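Long-range contacts in CocE/NonD family hydrolase (Staphylococcus aureus subsp. aureus COL, PDB 3III), which probably hydrolyses ester or amide bonds as an alpha/beta-hydrolase of the CocE/NonD family, related to the X-Pro dipeptidyl-peptidases: residues 276-280 against 472-476; 353-357 against 556-560; 364-368 against 379-383; 424-430 against 513-519. All blocks are in the same frame, centred on the assembly; numbering follows the deposited sequence.

Interaction 1: residues 276-280 against 472-476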
loop_
_atom_site.group_PDB
_atom_site.type_symbol
_atom_site.label_atom_id
_atom_site.label_comp_id
_atom_site.label_asym_id
_atom_site.label_seq_id
_atom_site.Cartn_x
_atom_site.Cartn_y
_atom_site.Cartn_z
ATOM N N ARG A 276 -0.229 -2.555 4.659
ATOM C CA ARG A 276 0.144 -2.415 6.066
ATOM C C ARG A 276 0.351 -0.961 6.425
ATOM O O ARG A 276 -0.157 -0.487 7.447
ATOM C CB ARG A 276 1.396 -3.220 6.401
ATOM C CG ARG A 276 1.820 -3.128 7.831
ATOM C CD ARG A 276 3.020 -4.025 8.129
ATOM N NE ARG A 276 3.350 -4.007 9.549
ATOM C CZ ARG A 276 3.966 -3.016 10.177
ATOM N NH1 ARG A 276 4.400 -1.940 9.511
ATOM N NH2 ARG A 276 4.179 -3.108 11.485
ATOM N N GLY A 277 1.132 -0.269 5.604
ATOM C CA GLY A 277 1.525 1.107 5.874
ATOM C C GLY A 277 0.430 2.122 5.605
ATOM O O GLY A 277 0.437 3.192 6.201
ATOM N N SER A 278 -0.530 1.774 4.735
ATOM C CA SER A 278 -1.678 2.621 4.526
ATOM C C SER A 278 -2.424 2.739 5.849
ATOM O O SER A 278 -2.781 3.858 6.302
ATOM C CB SER A 278 -2.574 2.111 3.360
ATOM O OG SER A 278 -1.876 2.103 2.118
ATOM N N PHE A 279 -2.633 1.605 6.509
ATOM C CA PHE A 279 -3.322 1.596 7.807
ATOM C C PHE A 279 -2.456 2.234 8.878
ATOM O O PHE A 279 -2.985 2.989 9.739
ATOM C CB PHE A 279 -3.675 0.156 8.226
ATOM C CG PHE A 279 -4.878 -0.397 7.508
ATOM C CD1 PHE A 279 -6.155 -0.035 7.898
ATOM C CD2 PHE A 279 -4.725 -1.214 6.407
ATOM C CE1 PHE A 279 -7.264 -0.526 7.259
ATOM C CE2 PHE A 279 -5.846 -1.693 5.715
ATOM C CZ PHE A 279 -7.119 -1.313 6.134
ATOM N N GLU A 280 -1.131 1.921 8.881
ATOM C CA GLU A 280 -0.248 2.551 9.858
ATOM C C GLU A 280 -0.282 4.075 9.783
ATOM O O GLU A 280 -0.275 4.769 10.844
ATOM C CB GLU A 280 1.205 2.077 9.808
ATOM C CG GLU A 280 1.468 0.650 10.340
ATOM C CD GLU A 280 0.799 0.343 11.677
ATOM O OE1 GLU A 280 0.961 1.169 12.588
ATOM O OE2 GLU A 280 0.126 -0.718 11.802
ATOM N N ALA A 472 -4.064 -8.344 18.412
ATOM C CA ALA A 472 -4.348 -8.686 17.010
ATOM C C ALA A 472 -3.197 -8.456 16.026
ATOM O O ALA A 472 -3.200 -8.968 14.883
ATOM C CB ALA A 472 -5.586 -7.943 16.541
ATOM N N GLN A 473 -2.271 -7.608 16.415
ATOM C CA GLN A 473 -1.179 -7.221 15.544
ATOM C C GLN A 473 0.126 -7.318 16.259
ATOM O O GLN A 473 0.494 -6.402 17.013
ATOM C CB GLN A 473 -1.352 -5.784 15.022
ATOM C CG GLN A 473 -0.319 -5.431 13.930
ATOM C CD GLN A 473 -0.284 -3.943 13.579
ATOM O OE1 GLN A 473 -1.081 -3.152 14.068
ATOM N NE2 GLN A 473 0.648 -3.569 12.723
ATOM N N PRO A 474 0.861 -8.416 16.008
ATOM C CA PRO A 474 2.209 -8.490 16.557
ATOM C C PRO A 474 3.130 -7.483 15.836
ATOM O O PRO A 474 2.905 -7.167 14.663
ATOM C CB PRO A 474 2.615 -9.950 16.328
ATOM C CG PRO A 474 1.765 -10.438 15.245
ATOM C CD PRO A 474 0.510 -9.604 15.223
ATOM N N TRP A 475 4.085 -6.952 16.575
ATOM C CA TRP A 475 5.104 -6.066 16.062
ATOM C C TRP A 475 6.454 -6.617 16.458
ATOM O O TRP A 475 6.761 -6.747 17.657
ATOM C CB TRP A 475 4.913 -4.676 16.630
ATOM C CG TRP A 475 5.584 -3.567 15.839
ATOM C CD1 TRP A 475 6.901 -3.317 15.747
ATOM C CD2 TRP A 475 4.919 -2.529 15.110
ATOM N NE1 TRP A 475 7.135 -2.181 14.976
ATOM C CE2 TRP A 475 5.916 -1.705 14.550
ATOM C CE3 TRP A 475 3.569 -2.231 14.861
ATOM C CZ2 TRP A 475 5.610 -0.588 13.802
ATOM C CZ3 TRP A 475 3.265 -1.123 14.075
ATOM C CH2 TRP A 475 4.293 -0.317 13.561
ATOM N N HIS A 476 7.289 -6.884 15.452
ATOM C CA HIS A 476 8.593 -7.526 15.667
ATOM C C HIS A 476 9.664 -6.468 15.645
ATOM O O HIS A 476 9.625 -5.594 14.809
ATOM C CB HIS A 476 8.819 -8.583 14.620
ATOM C CG HIS A 476 7.774 -9.659 14.662
ATOM N ND1 HIS A 476 6.705 -9.693 13.795
ATOM C CD2 HIS A 476 7.584 -10.678 15.533
ATOM C CE1 HIS A 476 5.919 -10.716 14.101
ATOM N NE2 HIS A 476 6.432 -11.333 15.157
HETATM O O HOH W 1 4.063 -5.695 12.718
#
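Arg276 and Trp475 bury the most surface here, about 50 Å² each, and they meet as a cation-pi pair. The Arg276 chain leaves with CG anti to the backbone N (chi1 -179°) and runs extended to NE, which carries the guanidinium from the helix across to the loop. Its CZ stands 4.5 Å from the centroid of the six-membered ring of Trp475, 16° off the ring normal. The planes are steeply inclined rather than stacked, and NH2 comes closest, 3.4 Å from Trp475 CZ3. The same NH2 donates to a water, which in turn donates to Pro474 O, 2.7 Å away, so the cation is also tied to the loop backbone. Helix 275-284 belongs to the alpha/beta-hydrolase part of the chain, whereas the loop carrying 472-476 belongs to the C-terminal beta domain; the contact therefore lies on the buried interface between the two. Glu280 sits one helical turn beyond Arg276. Its OE1 approaches the edge of the Trp475 indole, near the ring plane, 3.6 Å from CZ3. Its OE2 accepts from Gln473 NE2 at 3.0 Å (N-H...O 159°), met from above the carboxylate plane though within the amide plane. Beyond the two segments, Arg276 forms salt bridges to Glu201 and Glu495, and Glu280 OE2 has a second, charged partner in Lys283.

Interaction 2: residues 353-357 against 556-560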
loop_
_atom_site.group_PDB
_atom_site.type_symbol
_atom_site.label_atom_id
_atom_site.label_comp_id
_atom_site.label_asym_id
_atom_site.label_seq_id
_atom_site.Cartn_x
_atom_site.Cartn_y
_atom_site.Cartn_z
ATOM N N PRO A 353 -8.290 0.741 14.493
ATOM C CA PRO A 353 -9.148 -0.468 14.498
ATOM C C PRO A 353 -10.570 -0.158 14.891
ATOM O O PRO A 353 -10.850 0.810 15.632
ATOM C CB PRO A 353 -8.491 -1.392 15.548
ATOM C CG PRO A 353 -7.024 -0.929 15.655
ATOM C CD PRO A 353 -7.048 0.563 15.312
ATOM N N LEU A 354 -11.489 -0.938 14.353
ATOM C CA LEU A 354 -12.925 -0.773 14.649
ATOM C C LEU A 354 -13.226 -0.829 16.137
ATOM O O LEU A 354 -12.835 -1.766 16.843
ATOM C CB LEU A 354 -13.775 -1.800 13.902
ATOM C CG LEU A 354 -14.278 -1.410 12.518
ATOM C CD1 LEU A 354 -13.238 -0.788 11.664
ATOM C CD2 LEU A 354 -14.948 -2.577 11.808
ATOM N N PRO A 355 -13.929 0.187 16.646
ATOM C CA PRO A 355 -14.118 0.220 18.103
ATOM C C PRO A 355 -14.980 -0.917 18.625
ATOM O O PRO A 355 -14.842 -1.263 19.763
ATOM C CB PRO A 355 -14.809 1.557 18.357
ATOM C CG PRO A 355 -15.237 2.029 17.090
ATOM C CD PRO A 355 -14.496 1.370 16.002
ATOM N N ASN A 356 -15.809 -1.530 17.796
ATOM C CA ASN A 356 -16.543 -2.696 18.253
ATOM C C ASN A 356 -15.887 -4.081 17.977
ATOM O O ASN A 356 -16.566 -5.117 18.066
ATOM C CB ASN A 356 -17.952 -2.656 17.697
ATOM C CG ASN A 356 -17.978 -2.767 16.195
ATOM O OD1 ASN A 356 -17.054 -2.266 15.494
ATOM N ND2 ASN A 356 -19.025 -3.411 15.673
ATOM N N ALA A 357 -14.588 -4.129 17.682
ATOM C CA ALA A 357 -13.984 -5.414 17.328
ATOM C C ALA A 357 -13.880 -6.246 18.606
ATOM O O ALA A 357 -13.537 -5.714 19.644
ATOM C CB ALA A 357 -12.600 -5.223 16.648
ATOM N N ILE A 556 -9.038 -13.490 15.841
ATOM C CA ILE A 556 -9.830 -12.949 14.760
ATOM C C ILE A 556 -10.636 -11.731 15.220
ATOM O O ILE A 556 -11.135 -11.711 16.330
ATOM C CB ILE A 556 -10.759 -14.000 14.134
ATOM C CG1 ILE A 556 -11.807 -14.524 15.128
ATOM C CG2 ILE A 556 -9.932 -15.093 13.480
ATOM C CD1 ILE A 556 -12.822 -15.459 14.454
ATOM N N PRO A 557 -10.739 -10.693 14.370
ATOM C CA PRO A 557 -11.398 -9.427 14.746
ATOM C C PRO A 557 -12.867 -9.435 14.374
ATOM O O PRO A 557 -13.261 -8.989 13.277
ATOM C CB PRO A 557 -10.660 -8.398 13.871
ATOM C CG PRO A 557 -10.243 -9.240 12.596
ATOM C CD PRO A 557 -9.860 -10.543 13.205
ATOM N N ILE A 558 -13.702 -9.953 15.263
ATOM C CA ILE A 558 -15.115 -10.104 14.971
ATOM C C ILE A 558 -15.773 -8.741 15.179
ATOM O O ILE A 558 -15.638 -8.105 16.259
ATOM C CB ILE A 558 -15.822 -11.157 15.872
ATOM C CG1 ILE A 558 -15.177 -12.541 15.687
ATOM C CG2 ILE A 558 -17.366 -11.186 15.561
ATOM C CD1 ILE A 558 -15.814 -13.629 16.381
ATOM N N VAL A 559 -16.485 -8.280 14.162
ATOM C CA VAL A 559 -17.197 -6.999 14.240
ATOM C C VAL A 559 -18.683 -7.106 13.845
ATOM O O VAL A 559 -19.079 -8.068 13.260
ATOM C CB VAL A 559 -16.476 -5.951 13.350
ATOM C CG1 VAL A 559 -15.088 -5.698 13.836
ATOM C CG2 VAL A 559 -16.404 -6.377 11.918
ATOM N N ASN A 560 -19.475 -6.087 14.109
ATOM C CA ASN A 560 -20.827 -5.956 13.454
ATOM C C ASN A 560 -21.855 -7.094 13.732
ATOM O O ASN A 560 -21.730 -7.760 14.769
ATOM C CB ASN A 560 -20.705 -5.806 11.934
ATOM C CG ASN A 560 -19.877 -4.581 11.517
ATOM O OD1 ASN A 560 -19.954 -3.533 12.189
ATOM N ND2 ASN A 560 -19.088 -4.700 10.382
#
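Apolar contact carries most of this junction, and Val559 CG1 is its centre. With CG1 anti to the carbonyl carbon (chi1 -63°), that methyl lies 3.7 Å from Leu354 CD2 and 3.8 Å from Ala357 CB. The Leu354 and Val559 side chains cross at about a right angle, and Leu354 CD2 also comes within 4.1 Å of the second methyl, Val559 CG2. Polar backbone contact is slighter. Ala357 CA points a C-H at Ile558 O, 3.3 Å away with 139° at the hydrogen, while the turn holds itself together: Ala357 N donates to Leu354 O at 3.1 Å, closing a type I beta turn that brings both Leu354 and Ala357 up to Val559. Asn356 and Asn560, both exposed, come together on the solvent side, and the Asn560 amide nitrogen is bonded outside the contact to Glu404 and Tyr335. The turn lies in the loop that leads from strand 343-349, at the outer edge of the large mixed sheet, into strand 358-365 of the C-terminal domain. Strand 553-559, the last of the chain, runs antiparallel to 358-365, bonding through Ile558 to Glu358, and through Pro557 and Val559 to strand 403-406.

Interaction 3: residues 364-368 against 379-383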
loop_
_atom_site.group_PDB
_atom_site.type_symbol
_atom_site.label_atom_id
_atom_site.label_comp_id
_atom_site.label_asym_id
_atom_site.label_seq_id
_atom_site.Cartn_x
_atom_site.Cartn_y
_atom_site.Cartn_z
ATOM N N LEU A 364 -5.861 -23.927 17.630
ATOM C CA LEU A 364 -5.498 -24.912 16.606
ATOM C C LEU A 364 -5.357 -26.276 17.248
ATOM O O LEU A 364 -4.844 -26.373 18.361
ATOM C CB LEU A 364 -4.131 -24.594 16.010
ATOM C CG LEU A 364 -4.062 -23.592 14.885
ATOM C CD1 LEU A 364 -4.546 -22.234 15.343
ATOM C CD2 LEU A 364 -2.641 -23.574 14.368
ATOM N N ASN A 365 -5.772 -27.321 16.526
ATOM C CA ASN A 365 -5.563 -28.707 16.943
ATOM C C ASN A 365 -4.830 -29.409 15.781
ATOM O O ASN A 365 -5.425 -29.622 14.719
ATOM C CB ASN A 365 -6.914 -29.394 17.223
ATOM C CG ASN A 365 -6.749 -30.819 17.724
ATOM O OD1 ASN A 365 -5.652 -31.341 17.679
ATOM N ND2 ASN A 365 -7.798 -31.401 18.296
ATOM N N ALA A 366 -3.564 -29.799 15.993
ATOM C CA ALA A 366 -2.710 -30.458 14.963
ATOM C C ALA A 366 -3.194 -31.866 14.524
ATOM O O ALA A 366 -2.873 -32.314 13.401
ATOM C CB ALA A 366 -1.207 -30.567 15.466
ATOM N N GLU A 367 -3.981 -32.525 15.362
ATOM C CA GLU A 367 -4.421 -33.902 15.087
ATOM C C GLU A 367 -5.509 -34.012 14.052
ATOM O O GLU A 367 -5.589 -35.003 13.326
ATOM C CB GLU A 367 -4.968 -34.572 16.346
ATOM C CG GLU A 367 -4.040 -34.568 17.540
ATOM C CD GLU A 367 -4.416 -35.640 18.579
ATOM O OE1 GLU A 367 -5.205 -35.337 19.505
ATOM O OE2 GLU A 367 -3.924 -36.781 18.465
ATOM N N ASN A 368 -6.393 -33.016 14.021
ATOM C CA ASN A 368 -7.584 -33.098 13.174
ATOM C C ASN A 368 -7.860 -31.870 12.290
ATOM O O ASN A 368 -8.985 -31.695 11.817
ATOM C CB ASN A 368 -8.788 -33.391 14.082
ATOM C CG ASN A 368 -9.114 -32.223 15.027
ATOM O OD1 ASN A 368 -8.506 -31.140 14.931
ATOM N ND2 ASN A 368 -10.093 -32.423 15.901
ATOM N N ALA A 379 -0.872 -31.727 24.338
ATOM C CA ALA A 379 0.137 -31.282 23.387
ATOM C C ALA A 379 0.315 -32.362 22.331
ATOM O O ALA A 379 0.484 -33.527 22.666
ATOM C CB ALA A 379 1.451 -30.992 24.100
ATOM N N HIS A 380 0.152 -31.954 21.068
ATOM C CA HIS A 380 0.425 -32.778 19.890
ATOM C C HIS A 380 1.177 -31.988 18.867
ATOM O O HIS A 380 1.240 -30.792 18.958
ATOM C CB HIS A 380 -0.852 -33.303 19.260
ATOM C CG HIS A 380 -1.486 -34.327 20.117
ATOM N ND1 HIS A 380 -2.317 -33.985 21.167
ATOM C CD2 HIS A 380 -1.287 -35.668 20.205
ATOM C CE1 HIS A 380 -2.679 -35.097 21.796
ATOM N NE2 HIS A 380 -2.071 -36.124 21.226
ATOM N N VAL A 381 1.767 -32.691 17.911
ATOM C CA VAL A 381 2.624 -32.052 16.936
ATOM C C VAL A 381 2.244 -32.431 15.520
ATOM O O VAL A 381 1.965 -33.568 15.246
ATOM C CB VAL A 381 4.080 -32.344 17.229
ATOM C CG1 VAL A 381 4.393 -33.837 17.092
ATOM C CG2 VAL A 381 4.978 -31.460 16.350
ATOM N N ALA A 382 2.214 -31.451 14.628
ATOM C CA ALA A 382 2.026 -31.706 13.201
ATOM C C ALA A 382 3.268 -31.240 12.461
ATOM O O ALA A 382 4.131 -30.526 13.016
ATOM C CB ALA A 382 0.833 -30.983 12.680
ATOM N N GLN A 383 3.337 -31.611 11.188
ATOM C CA GLN A 383 4.603 -31.614 10.483
ATOM C C GLN A 383 4.358 -31.387 9.001
ATOM O O GLN A 383 3.361 -31.873 8.471
ATOM C CB GLN A 383 5.203 -32.959 10.717
ATOM C CG GLN A 383 6.631 -33.060 10.462
ATOM C CD GLN A 383 7.152 -34.444 10.771
ATOM O OE1 GLN A 383 7.744 -34.655 11.819
ATOM N NE2 GLN A 383 6.933 -35.391 9.872
#
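Ala366 and Ala382 make the tight part of this contact, their CB atoms only 3.5 Å apart, closer than usual for two methyl carbons. Ala366 CB also faces the backbone just ahead of Ala382, reaching Ala382 N at 3.6 Å and Val381 C at 3.9 Å, so one small methyl rests against both the side chain and the peptide of the strand. The outer side is more exposed and more polar, though its flat groups still lie close together. There Glu367 lays its carboxylate flat over one face of the His380 imidazole: the planes are only 9° apart and Glu367 CD sits 3.4 Å above the ring plane, over its centre. The two carboxylate oxygens are spread over the ring, OE1 3.4 Å from His380 CE1 and OE2 3.3 Å from His380 CD2. Nearer the backbone, Glu367 CG makes a CH-pi contact, 4.0 Å from the ring centroid and 24° off its normal. Because OE2 lies above the ring, its approach to His380 NE2 is a poor angle for a hydrogen bond, although a negative group so placed would probably stabilise a protonated imidazole. His380 ND1 is instead held by the carbonyl of Ser378, and both Glu367 and His380 touch a crystal neighbour. Glu367 itself is placed by Asn365, whose OD1 accepts from Glu367 N at 3.1 Å. This Asx turn ends strand 358-365 and starts the bend toward strand 370-372, in an antiparallel sheet of the C-terminal beta domain, where strand 380-385 pairs with 541-546.

Interaction 4: residues 424-430 against 513-519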
loop_
_atom_site.group_PDB
_atom_site.type_symbol
_atom_site.label_atom_id
_atom_site.label_comp_id
_atom_site.label_asym_id
_atom_site.label_seq_id
_atom_site.Cartn_x
_atom_site.Cartn_y
_atom_site.Cartn_z
ATOM N N ASP A 424 11.429 -20.156 7.733
ATOM C CA ASP A 424 10.595 -19.190 7.081
ATOM C C ASP A 424 9.172 -19.729 7.049
ATOM O O ASP A 424 8.914 -20.732 6.387
ATOM C CB ASP A 424 11.114 -18.900 5.657
ATOM C CG ASP A 424 12.386 -18.034 5.668
ATOM O OD1 ASP A 424 12.522 -17.244 6.616
ATOM O OD2 ASP A 424 13.197 -18.086 4.708
ATOM N N LEU A 425 8.251 -19.008 7.723
ATOM C CA LEU A 425 6.859 -19.430 7.835
ATOM C C LEU A 425 5.974 -18.484 6.993
ATOM O O LEU A 425 6.099 -17.247 7.058
ATOM C CB LEU A 425 6.391 -19.405 9.278
ATOM C CG LEU A 425 7.118 -20.235 10.356
ATOM C CD1 LEU A 425 6.583 -19.924 11.785
ATOM C CD2 LEU A 425 6.953 -21.675 10.057
ATOM N N PHE A 426 5.122 -19.110 6.198
ATOM C CA PHE A 426 4.208 -18.453 5.300
ATOM C C PHE A 426 2.825 -18.801 5.806
ATOM O O PHE A 426 2.463 -19.967 5.896
ATOM C CB PHE A 426 4.395 -18.990 3.885
ATOM C CG PHE A 426 5.739 -18.614 3.245
ATOM C CD1 PHE A 426 5.805 -17.672 2.267
ATOM C CD2 PHE A 426 6.924 -19.231 3.638
ATOM C CE1 PHE A 426 7.032 -17.272 1.675
ATOM C CE2 PHE A 426 8.155 -18.875 3.027
ATOM C CZ PHE A 426 8.221 -17.925 2.041
ATOM N N ALA A 427 2.088 -17.791 6.220
ATOM C CA ALA A 427 0.717 -17.959 6.706
ATOM C C ALA A 427 -0.276 -17.389 5.746
ATOM O O ALA A 427 -0.028 -16.385 5.035
ATOM C CB ALA A 427 0.548 -17.337 8.039
ATOM N N GLY A 428 -1.444 -18.032 5.717
ATOM C CA GLY A 428 -2.547 -17.541 4.984
ATOM C C GLY A 428 -3.898 -17.834 5.589
ATOM O O GLY A 428 -4.079 -18.834 6.305
ATOM N N ILE A 429 -4.830 -16.908 5.348
ATOM C CA ILE A 429 -6.240 -17.104 5.692
ATOM C C ILE A 429 -7.009 -17.231 4.393
ATOM O O ILE A 429 -6.865 -16.370 3.490
ATOM C CB ILE A 429 -6.803 -15.912 6.460
ATOM C CG1 ILE A 429 -5.918 -15.608 7.668
ATOM C CG2 ILE A 429 -8.340 -16.165 6.888
ATOM C CD1 ILE A 429 -5.798 -16.814 8.679
ATOM N N LYS A 430 -7.825 -18.283 4.301
ATOM C CA LYS A 430 -8.680 -18.543 3.113
ATOM C C LYS A 430 -10.139 -18.640 3.590
ATOM O O LYS A 430 -10.402 -18.950 4.766
ATOM C CB LYS A 430 -8.294 -19.867 2.429
ATOM C CG LYS A 430 -6.912 -19.902 1.880
ATOM C CD LYS A 430 -6.538 -21.190 1.196
ATOM C CE LYS A 430 -5.185 -21.014 0.493
ATOM N NZ LYS A 430 -5.221 -20.050 -0.659
ATOM N N VAL A 513 -0.463 -22.983 6.912
ATOM C CA VAL A 513 0.913 -22.687 7.244
ATOM C C VAL A 513 1.788 -23.544 6.335
ATOM O O VAL A 513 1.569 -24.773 6.195
ATOM C CB VAL A 513 1.203 -22.929 8.739
ATOM C CG1 VAL A 513 2.707 -22.563 9.063
ATOM C CG2 VAL A 513 0.263 -22.144 9.616
ATOM N N LYS A 514 2.845 -22.956 5.780
ATOM C CA LYS A 514 3.592 -23.624 4.737
ATOM C C LYS A 514 5.015 -23.074 4.706
ATOM O O LYS A 514 5.287 -21.983 5.221
ATOM C CB LYS A 514 2.879 -23.254 3.413
ATOM C CG LYS A 514 3.250 -24.099 2.246
ATOM C CD LYS A 514 2.447 -23.665 1.018
ATOM C CE LYS A 514 2.625 -24.651 -0.076
ATOM N NZ LYS A 514 2.443 -24.072 -1.421
ATOM N N GLY A 515 5.926 -23.793 4.049
ATOM C CA GLY A 515 7.300 -23.302 3.917
ATOM C C GLY A 515 7.599 -22.490 2.692
ATOM O O GLY A 515 8.784 -22.184 2.412
ATOM N N SER A 516 6.564 -22.147 1.947
ATOM C CA SER A 516 6.717 -21.333 0.745
ATOM C C SER A 516 5.386 -20.631 0.432
ATOM O O SER A 516 4.395 -20.839 1.132
ATOM C CB SER A 516 7.252 -22.200 -0.440
ATOM O OG SER A 516 6.382 -23.281 -0.721
ATOM N N GLU A 517 5.370 -19.803 -0.616
ATOM C CA GLU A 517 4.199 -18.995 -0.951
ATOM C C GLU A 517 2.932 -19.830 -1.013
ATOM O O GLU A 517 2.907 -20.894 -1.609
ATOM C CB GLU A 517 4.388 -18.249 -2.275
ATOM C CG GLU A 517 3.986 -16.781 -2.181
ATOM C CD GLU A 517 4.899 -16.002 -1.304
ATOM O OE1 GLU A 517 4.482 -15.642 -0.174
ATOM O OE2 GLU A 517 6.004 -15.670 -1.778
ATOM N N ILE A 518 1.874 -19.310 -0.413
ATOM C CA ILE A 518 0.624 -20.033 -0.365
ATOM C C ILE A 518 -0.163 -19.954 -1.682
ATOM O O ILE A 518 -0.559 -20.976 -2.231
ATOM C CB ILE A 518 -0.166 -19.619 0.872
ATOM C CG1 ILE A 518 0.618 -20.090 2.131
ATOM C CG2 ILE A 518 -1.573 -20.261 0.850
ATOM C CD1 ILE A 518 0.200 -19.325 3.335
ATOM N N VAL A 519 -0.388 -18.745 -2.171
ATOM C CA VAL A 519 -0.967 -18.549 -3.476
ATOM C C VAL A 519 0.202 -18.451 -4.433
ATOM O O VAL A 519 1.177 -17.708 -4.200
ATOM C CB VAL A 519 -1.855 -17.278 -3.512
ATOM C CG1 VAL A 519 -2.361 -17.036 -4.960
ATOM C CG2 VAL A 519 -3.045 -17.382 -2.510
HETATM O O HOH W 2 -3.336 -21.338 -2.342
#
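Phe426 gives up the most surface in this contact, 135 Å², by pressing into the bend that follows strand 508-514. Its backbone pairs with Lys514: Phe426 N donates to Lys514 O and Lys514 N to Phe426 O, each at 3.0 Å, forming an antiparallel hydrogen-bonded pair. Phe426 CB and CG then both meet Ser516 O, each at 3.3 Å. With CG anti to the carbonyl carbon (chi1 -68°), the ring lies against the chain where it folds back, with Ser516 C and Glu517 N over one face. On one side of the ring CD2 touches Ser516 N at 3.4 Å and CE2 reaches Gly515 O at 3.4 Å. On the other, Glu517 OE1 lies in the ring plane, 3.4 Å from Phe426 CD1 and close to CE1, its carboxylate plane steeply inclined to the ring. At the tip, CZ has Ser516 CA as its neighbour. Farther along the strand, Lys430 CE packs on Ile518 CG2 at 3.7 Å, while Lys430 NZ reaches Ile518 O through a water and forms a salt bridge with Glu438. Trp456 also meets the Phe426 ring and donates to Glu517 OE1, and His533 bonds OE2. The chemistry thus sets an aromatic ring among peptide groups: the carboxylate oxygen faces the electropositive C-H rim, and its negative charge is probably eased by those two partners.

Interaction 1 joins the alpha/beta-hydrolase part to the C-terminal beta domain, and interaction 2, its centre about 15 Å away, lies where the chain passes from one to the other. Interactions 3 and 4, with centres about 17 Å apart, belong wholly to the C-terminal domain; interaction 4 holds neighbouring strands of its five-stranded sheet. Interactions 2 and 3 share a sheet, through adjacent strands 553-559 and 358-365, yet their centres are about 28 Å apart. Along the chain interaction 3 closes before interaction 4 opens, both within the span bracketed by interaction 2, whose segments alternate with those of interaction 1. The returning C-terminal strand thus brings the chain's end back to the domain's entrance.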